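Local coordinates for protein latency-associated nuclear antigen (Murid herpesvirus 4, PDB 4BLG) that probably binds viral DNA through this C-terminal domain, which pairs with a second copy of itself, as a latency protein of a gamma-2 herpesvirus, at residues Ile58-Leu71 / Gln80-Asp92. Sequence-based numbering, arbitrary orientation.
Sequences IQSKHVLSTPVSCL and QCVTYYLLSFVED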
ATOM      1  N   ILE A  58      -2.522   7.329  13.580  1.00 33.84           N
ATOM      2  CA  ILE A  58      -2.768   5.889  13.503  1.00 28.36           C
ATOM      3  C   ILE A  58      -1.454   5.130  13.646  1.00 32.29           C
ATOM      4  O   ILE A  58      -0.916   4.559  12.680  1.00 31.12           O
ATOM      5  CB  ILE A  58      -3.497   5.507  12.200  1.00 27.70           C
ATOM      6  CG1 ILE A  58      -4.821   6.274  12.111  1.00 29.99           C
ATOM      7  CG2 ILE A  58      -3.774   4.012  12.151  1.00 31.48           C
ATOM      8  CD1 ILE A  58      -5.493   6.209  10.745  1.00 31.18           C
ATOM      9  N   GLN A  59      -0.946   5.148  14.877  1.00 30.29           N
ATOM     10  CA  GLN A  59       0.325   4.530  15.226  1.00 31.42           C
ATOM     11  C   GLN A  59       0.230   3.956  16.631  1.00 32.37           C
ATOM     12  O   GLN A  59      -0.324   4.583  17.533  1.00 38.11           O
ATOM     13  CB  GLN A  59       1.454   5.560  15.193  1.00 28.79           C
ATOM     14  CG  GLN A  59       1.643   6.261  13.862  1.00 38.54           C
ATOM     15  CD  GLN A  59       2.222   5.358  12.790  1.00 36.88           C
ATOM     16  OE1 GLN A  59       2.445   4.163  13.010  1.00 30.40           O
ATOM     17  NE2 GLN A  59       2.476   5.931  11.615  1.00 29.19           N
ATOM     18  N   SER A  60       0.776   2.763  16.812  1.00 39.13           N
ATOM     19  CA  SER A  60       0.867   2.143  18.127  1.00 43.29           C
ATOM     20  C   SER A  60       1.713   0.885  18.006  1.00 38.80           C
ATOM     21  O   SER A  60       2.379   0.662  16.994  1.00 43.90           O
ATOM     22  CB  SER A  60      -0.515   1.781  18.665  1.00 39.58           C
ATOM     23  OG  SER A  60      -1.023   0.643  17.990  1.00 44.89           O
ATOM     24  N   LYS A  61       1.677   0.056  19.037  1.00 39.85           N
ATOM     25  CA  LYS A  61       2.416  -1.193  19.012  1.00 48.07           C
ATOM     26  C   LYS A  61       1.757  -2.204  18.077  1.00 46.72           C
ATOM     27  O   LYS A  61       2.412  -3.132  17.602  1.00 44.50           O
ATOM     28  CB  LYS A  61       2.517  -1.779  20.420  1.00 52.75           C
ATOM     29  CG  LYS A  61       3.935  -1.969  20.901  1.00 57.16           C
ATOM     30  CD  LYS A  61       4.666  -0.650  21.019  1.00 56.87           C
ATOM     31  CE  LYS A  61       6.014  -0.839  21.688  1.00 68.09           C
ATOM     32  NZ  LYS A  61       6.645   0.458  22.036  1.00 78.61           N
ATOM     33  N   HIS A  62       0.465  -2.034  17.816  1.00 37.34           N
ATOM     34  CA  HIS A  62      -0.272  -3.008  17.020  1.00 41.85           C
ATOM     35  C   HIS A  62      -0.787  -2.447  15.699  1.00 35.06           C
ATOM     36  O   HIS A  62      -1.403  -3.170  14.916  1.00 35.38           O
ATOM     37  CB  HIS A  62      -1.434  -3.574  17.831  1.00 38.72           C
ATOM     38  CG  HIS A  62      -1.003  -4.427  18.982  1.00 63.57           C
ATOM     39  ND1 HIS A  62      -0.273  -3.933  20.041  1.00 73.11           N
ATOM     40  CD2 HIS A  62      -1.193  -5.742  19.238  1.00 67.05           C
ATOM     41  CE1 HIS A  62      -0.037  -4.904  20.903  1.00 76.70           C
ATOM     42  NE2 HIS A  62      -0.584  -6.013  20.440  1.00 74.78           N
ATOM     43  N   VAL A  63      -0.538  -1.165  15.460  1.00 33.46           N
ATOM     44  CA  VAL A  63      -0.941  -0.509  14.223  1.00 31.49           C
ATOM     45  C   VAL A  63       0.229   0.324  13.764  1.00 34.52           C
ATOM     46  O   VAL A  63       0.685   1.197  14.496  1.00 30.53           O
ATOM     47  CB  VAL A  63      -2.139   0.454  14.417  1.00 31.76           C
ATOM     48  CG1 VAL A  63      -2.755   0.808  13.072  1.00 30.86           C
ATOM     49  CG2 VAL A  63      -3.184  -0.152  15.336  1.00 39.57           C
ATOM     50  N   LEU A  64       0.727   0.053  12.559  1.00 32.19           N
ATOM     51  CA  LEU A  64       1.836   0.822  12.017  1.00 28.81           C
ATOM     52  C   LEU A  64       1.412   1.420  10.692  1.00 29.90           C
ATOM     53  O   LEU A  64       0.896   0.715   9.827  1.00 35.09           O
ATOM     54  CB  LEU A  64       3.057  -0.066  11.822  1.00 29.92           C
ATOM     55  CG  LEU A  64       3.417  -0.971  13.005  1.00 35.51           C
ATOM     56  CD1 LEU A  64       4.615  -1.826  12.646  1.00 41.26           C
ATOM     57  CD2 LEU A  64       3.709  -0.173  14.257  1.00 38.49           C
ATOM     58  N   SER A  65       1.623   2.720  10.529  1.00 30.46           N
ATOM     59  CA  SER A  65       1.218   3.380   9.300  1.00 30.77           C
ATOM     60  C   SER A  65       2.387   3.951   8.515  1.00 31.94           C
ATOM     61  O   SER A  65       3.343   4.487   9.071  1.00 34.79           O
ATOM     62  CB  SER A  65       0.195   4.479   9.576  1.00 33.36           C
ATOM     63  OG  SER A  65      -1.006   3.936  10.089  1.00 31.78           O
ATOM     64  N   THR A  66       2.282   3.813   7.204  1.00 24.45           N
ATOM     65  CA  THR A  66       3.241   4.373   6.279  1.00 31.66           C
ATOM     66  C   THR A  66       3.088   5.883   6.238  1.00 25.37           C
ATOM     67  O   THR A  66       2.070   6.422   6.686  1.00 26.84           O
ATOM     68  CB  THR A  66       2.956   3.876   4.868  1.00 22.25           C
ATOM     69  OG1 THR A  66       1.665   4.349   4.462  1.00 21.48           O
ATOM     70  CG2 THR A  66       2.974   2.374   4.821  1.00 26.20           C
ATOM     71  N   PRO A  67       4.093   6.578   5.695  1.00 29.09           N
ATOM     72  CA  PRO A  67       3.872   7.989   5.365  1.00 20.73           C
ATOM     73  C   PRO A  67       2.804   8.109   4.295  1.00 25.00           C
ATOM     74  O   PRO A  67       2.361   7.089   3.737  1.00 28.43           O
ATOM     75  CB  PRO A  67       5.229   8.459   4.842  1.00 23.58           C
ATOM     76  CG  PRO A  67       6.056   7.234   4.658  1.00 24.16           C
ATOM     77  CD  PRO A  67       5.496   6.174   5.532  1.00 26.13           C
ATOM     78  N   VAL A  68       2.373   9.335   4.029  1.00 23.03           N
ATOM     79  CA  VAL A  68       1.385   9.582   2.994  1.00 22.22           C
ATOM     80  C   VAL A  68       2.077   9.489   1.632  1.00 23.40           C
ATOM     81  O   VAL A  68       3.141  10.066   1.447  1.00 26.70           O
ATOM     82  CB  VAL A  68       0.756  10.975   3.149  1.00 20.10           C
ATOM     83  CG1 VAL A  68      -0.269  11.224   2.064  1.00 24.80           C
ATOM     84  CG2 VAL A  68       0.121  11.136   4.540  1.00 30.72           C
ATOM     85  N   SER A  69       1.477   8.751   0.700  1.00 23.25           N
ATOM     86  CA  SER A  69       1.919   8.758  -0.697  1.00 21.38           C
ATOM     87  C   SER A  69       0.736   9.048  -1.638  1.00 33.50           C
ATOM     88  O   SER A  69      -0.318   9.514  -1.195  1.00 26.07           O
ATOM     89  CB  SER A  69       2.594   7.438  -1.061  1.00 19.57           C
ATOM     90  OG  SER A  69       3.242   7.529  -2.315  1.00 30.92           O
ATOM     91  N   CYS A  70       0.929   8.808  -2.934  1.00 32.63           N
ATOM     92  CA  CYS A  70      -0.094   9.102  -3.943  1.00 27.77           C
ATOM     93  C   CYS A  70      -0.501   7.836  -4.673  1.00 30.02           C
ATOM     94  O   CYS A  70       0.330   6.968  -4.929  1.00 26.02           O
ATOM     95  CB  CYS A  70       0.442  10.088  -4.994  1.00 25.34           C
ATOM     96  SG  CYS A  70       1.150  11.600  -4.340  1.00 48.08           S
ATOM     97  N   LEU A  71      -1.776   7.736  -5.028  1.00 22.34           N
ATOM     98  CA  LEU A  71      -2.208   6.679  -5.928  1.00 28.79           C
ATOM     99  C   LEU A  71      -1.952   7.107  -7.374  1.00 34.44           C
ATOM    100  O   LEU A  71      -1.981   8.290  -7.698  1.00 27.33           O
ATOM    101  CB  LEU A  71      -3.683   6.358  -5.731  1.00 36.69           C
ATOM    102  CG  LEU A  71      -4.046   5.785  -4.361  1.00 32.76           C
ATOM    103  CD1 LEU A  71      -5.558   5.642  -4.228  1.00 34.23           C
ATOM    104  CD2 LEU A  71      -3.358   4.453  -4.136  1.00 23.40           C
ATOM    105  N   GLN A  80      -8.607  14.460 -12.570  1.00 97.97           N
ATOM    106  CA  GLN A  80      -7.572  15.490 -12.544  1.00 99.99           C
ATOM    107  C   GLN A  80      -7.273  15.927 -11.109  1.00101.27           C
ATOM    108  O   GLN A  80      -6.814  17.042 -10.871  1.00107.63           O
ATOM    109  CB  GLN A  80      -7.998  16.702 -13.375  1.00102.63           C
ATOM    110  CG  GLN A  80      -6.932  17.197 -14.344  1.00102.74           C
ATOM    111  CD  GLN A  80      -7.437  18.317 -15.237  1.00107.56           C
ATOM    112  OE1 GLN A  80      -8.595  18.719 -15.144  1.00116.07           O
ATOM    113  NE2 GLN A  80      -6.571  18.826 -16.109  1.00104.25           N
ATOM    114  N   CYS A  81      -7.501  15.028 -10.182  1.00 86.17           N
ATOM    115  CA  CYS A  81      -7.216  15.295  -8.803  1.00 71.98           C
ATOM    116  C   CYS A  81      -6.492  14.099  -8.273  1.00 47.25           C
ATOM    117  O   CYS A  81      -7.011  13.007  -8.322  1.00 47.23           O
ATOM    118  CB  CYS A  81      -8.526  15.421  -8.070  1.00 63.93           C
ATOM    119  SG  CYS A  81      -8.383  16.444  -6.635  1.00114.19           S
ATOM    120  N   VAL A  82      -5.301  14.287  -7.759  1.00 43.59           N
ATOM    121  CA  VAL A  82      -4.584  13.155  -7.222  1.00 39.43           C
ATOM    122  C   VAL A  82      -5.315  12.676  -5.974  1.00 38.18           C
ATOM    123  O   VAL A  82      -5.957  13.452  -5.260  1.00 39.33           O
ATOM    124  CB  VAL A  82      -3.101  13.461  -6.928  1.00 48.05           C
ATOM    125  CG1 VAL A  82      -2.960  14.612  -5.958  1.00 58.24           C
ATOM    126  CG2 VAL A  82      -2.410  12.215  -6.390  1.00 50.89           C
ATOM    127  N   THR A  83      -5.256  11.375  -5.755  1.00 36.10           N
ATOM    128  CA  THR A  83      -5.795  10.780  -4.551  1.00 22.07           C
ATOM    129  C   THR A  83      -4.614  10.273  -3.739  1.00 24.77           C
ATOM    130  O   THR A  83      -3.799   9.494  -4.233  1.00 25.96           O
ATOM    131  CB  THR A  83      -6.757   9.648  -4.892  1.00 23.37           C
ATOM    132  OG1 THR A  83      -7.868  10.191  -5.609  1.00 32.61           O
ATOM    133  CG2 THR A  83      -7.251   8.951  -3.630  1.00 31.70           C
ATOM    134  N   TYR A  84      -4.487  10.779  -2.521  1.00 28.23           N
ATOM    135  CA  TYR A  84      -3.432  10.345  -1.615  1.00 17.89           C
ATOM    136  C   TYR A  84      -3.893   9.161  -0.772  1.00 20.91           C
ATOM    137  O   TYR A  84      -5.080   8.883  -0.684  1.00 28.46           O
ATOM    138  CB  TYR A  84      -3.000  11.499  -0.730  1.00 21.15           C
ATOM    139  CG  TYR A  84      -2.573  12.723  -1.507  1.00 21.00           C
ATOM    140  CD1 TYR A  84      -3.500  13.679  -1.896  1.00 29.70           C
ATOM    141  CD2 TYR A  84      -1.252  12.921  -1.854  1.00 31.69           C
ATOM    142  CE1 TYR A  84      -3.116  14.801  -2.601  1.00 37.76           C
ATOM    143  CE2 TYR A  84      -0.859  14.040  -2.564  1.00 27.94           C
ATOM    144  CZ  TYR A  84      -1.793  14.974  -2.935  1.00 28.97           C
ATOM    145  OH  TYR A  84      -1.395  16.087  -3.638  1.00 35.25           O
ATOM    146  N   TYR A  85      -2.941   8.446  -0.179  1.00 20.99           N
ATOM    147  CA  TYR A  85      -3.264   7.280   0.635  1.00 20.37           C
ATOM    148  C   TYR A  85      -2.184   7.017   1.656  1.00 18.62           C
ATOM    149  O   TYR A  85      -1.090   7.542   1.563  1.00 25.51           O
ATOM    150  CB  TYR A  85      -3.423   6.026  -0.230  1.00 26.65           C
ATOM    151  CG  TYR A  85      -2.107   5.350  -0.566  1.00 26.29           C
ATOM    152  CD1 TYR A  85      -1.377   5.719  -1.691  1.00 25.20           C
ATOM    153  CD2 TYR A  85      -1.596   4.338   0.243  1.00 24.74           C
ATOM    154  CE1 TYR A  85      -0.168   5.098  -2.000  1.00 25.68           C
ATOM    155  CE2 TYR A  85      -0.396   3.712  -0.061  1.00 22.54           C
ATOM    156  CZ  TYR A  85       0.314   4.097  -1.180  1.00 29.67           C
ATOM    157  OH  TYR A  85       1.507   3.472  -1.478  1.00 31.03           O
ATOM    158  N   LEU A  86      -2.511   6.191   2.637  1.00 21.85           N
ATOM    159  CA  LEU A  86      -1.509   5.589   3.493  1.00 18.98           C
ATOM    160  C   LEU A  86      -2.038   4.229   3.888  1.00 18.87           C
ATOM    161  O   LEU A  86      -3.222   3.950   3.739  1.00 24.27           O
ATOM    162  CB  LEU A  86      -1.211   6.446   4.727  1.00 23.33           C
ATOM    163  CG  LEU A  86      -2.330   6.727   5.738  1.00 32.31           C
ATOM    164  CD1 LEU A  86      -2.708   5.498   6.542  1.00 28.55           C
ATOM    165  CD2 LEU A  86      -1.881   7.832   6.676  1.00 35.08           C
ATOM    166  N   LEU A  87      -1.137   3.385   4.365  1.00 23.31           N
ATOM    167  CA  LEU A  87      -1.470   2.042   4.797  1.00 31.19           C
ATOM    168  C   LEU A  87      -1.227   1.929   6.284  1.00 25.27           C
ATOM    169  O   LEU A  87      -0.203   2.387   6.780  1.00 32.24           O
ATOM    170  CB  LEU A  87      -0.589   1.024   4.072  1.00 35.31           C
ATOM    171  CG  LEU A  87      -0.878   0.822   2.588  1.00 33.72           C
ATOM    172  CD1 LEU A  87       0.161  -0.108   1.984  1.00 38.30           C
ATOM    173  CD2 LEU A  87      -2.273   0.264   2.404  1.00 32.71           C
ATOM    174  N   SER A  88      -2.170   1.317   6.988  1.00 26.28           N
ATOM    175  CA  SER A  88      -2.035   1.092   8.417  1.00 25.81           C
ATOM    176  C   SER A  88      -2.064  -0.397   8.600  1.00 27.35           C
ATOM    177  O   SER A  88      -3.102  -1.023   8.405  1.00 25.52           O
ATOM    178  CB  SER A  88      -3.187   1.737   9.198  1.00 30.63           C
ATOM    179  OG  SER A  88      -3.281   3.125   8.942  1.00 24.45           O
ATOM    180  N   PHE A  89      -0.918  -0.966   8.959  1.00 27.81           N
ATOM    181  CA  PHE A  89      -0.782  -2.412   9.061  1.00 27.35           C
ATOM    182  C   PHE A  89      -1.217  -2.921  10.430  1.00 33.98           C
ATOM    183  O   PHE A  89      -0.928  -2.295  11.451  1.00 31.36           O
ATOM    184  CB  PHE A  89       0.666  -2.818   8.791  1.00 27.76           C
ATOM    185  CG  PHE A  89       1.162  -2.402   7.440  1.00 26.84           C
ATOM    186  CD1 PHE A  89       0.908  -3.183   6.324  1.00 26.48           C
ATOM    187  CD2 PHE A  89       1.880  -1.231   7.282  1.00 27.98           C
ATOM    188  CE1 PHE A  89       1.358  -2.796   5.068  1.00 28.51           C
ATOM    189  CE2 PHE A  89       2.331  -0.838   6.034  1.00 34.47           C
ATOM    190  CZ  PHE A  89       2.075  -1.626   4.925  1.00 30.22           C
ATOM    191  N   VAL A  90      -1.902  -4.065  10.429  1.00 34.41           N
ATOM    192  CA  VAL A  90      -2.379  -4.715  11.644  1.00 34.80           C
ATOM    193  C   VAL A  90      -2.241  -6.223  11.505  1.00 45.27           C
ATOM    194  O   VAL A  90      -1.990  -6.748  10.406  1.00 35.23           O
ATOM    195  CB  VAL A  90      -3.865  -4.417  11.914  1.00 36.70           C
ATOM    196  CG1 VAL A  90      -4.076  -2.948  12.224  1.00 35.55           C
ATOM    197  CG2 VAL A  90      -4.714  -4.850  10.730  1.00 41.65           C
ATOM    198  N   GLU A  91      -2.423  -6.917  12.621  1.00 35.80           N
ATOM    199  CA  GLU A  91      -2.201  -8.359  12.665  1.00 37.61           C
ATOM    200  C   GLU A  91      -3.024  -9.129  11.616  1.00 37.12           C
ATOM    201  O   GLU A  91      -2.488 -10.005  10.919  1.00 37.65           O
ATOM    202  CB  GLU A  91      -2.506  -8.923  14.056  1.00 40.42           C
ATOM    203  CG  GLU A  91      -1.751 -10.213  14.357  1.00 42.70           C
ATOM    204  CD  GLU A  91      -1.976 -10.744  15.771  1.00 51.62           C
ATOM    205  OE1 GLU A  91      -2.748 -10.129  16.544  1.00 52.64           O
ATOM    206  OE2 GLU A  91      -1.362 -11.787  16.098  1.00 50.04           O
ATOM    207  N   ASP A  92      -4.315  -8.820  11.507  1.00 36.73           N
ATOM    208  CA  ASP A  92      -5.236  -9.674  10.753  1.00 37.09           C
ATOM    209  C   ASP A  92      -6.552  -8.999  10.389  1.00 36.28           C
ATOM    210  O   ASP A  92      -6.730  -7.796  10.615  1.00 35.15           O
ATOM    211  CB  ASP A  92      -5.516 -10.954  11.550  1.00 39.90           C
ATOM    212  CG  ASP A  92      -6.169 -10.678  12.904  1.00 48.80           C
ATOM    213  OD1 ASP A  92      -6.885  -9.658  13.050  1.00 42.83           O
ATOM    214  OD2 ASP A  92      -5.966 -11.491  13.831  1.00 52.69           O
TER
HETATM  215  O   HOH W   1      -3.022  -5.345  14.921  1.00 40.16           O
HETATM  216  O   HOH W   2       3.572   4.826  -2.684  1.00 32.38           O
HETATM  217  O   HOH W   3      -4.369   9.668  -7.836  1.00 36.53           O
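L64 and F89 form an antiparallel hydrogen-bonded pair and so do S69 and Y85, but the register slips by one residue between S65 and S69, splitting the pairing into two ladders. T66 bridges the break. Its backbone N donates to L87 O, while its OG1, lying between the backbone N and the carbonyl carbon (chi1 63°), takes the place of a main-chain acceptor: L87 N reaches it at 3.0 Å, nearly straight at 176°. The same hydroxyl donates a hydrogen bond to P67 O. The same torsion sends T66 CG2 to the edge of the F89 ring, 3.5 Å from CE2. In the first ladder S88 OG donates to S65 OG at 2.7 Å, and S65 OG in turn donates to I58 O, 2.7 Å away and in its carbonyl plane; I58 CG2 packs against S88 OG. These strands belong to the four-stranded antiparallel sheet of the LANA DNA-binding domain; 64-70 is outermost within the chain, 84-90 hydrogen-bonds on to 39-45, and L99 of helix 93-110 packs on V63 and S88. Beyond the break, C70 SG approaches the Y84 ring obliquely, 3.6 Å from CE2. The Y85 ring lies on the same sheet face as S69; L71 CD2 comes within 3.4 Å of Y85 CD1, obliquely, and C70 O meets that ring's edge. A water joins S69 OG to Y85 OH, which is also hydrogen-bonded to the Y85 hydroxyl of the second subunit, while L71 packs on F89 of that subunit.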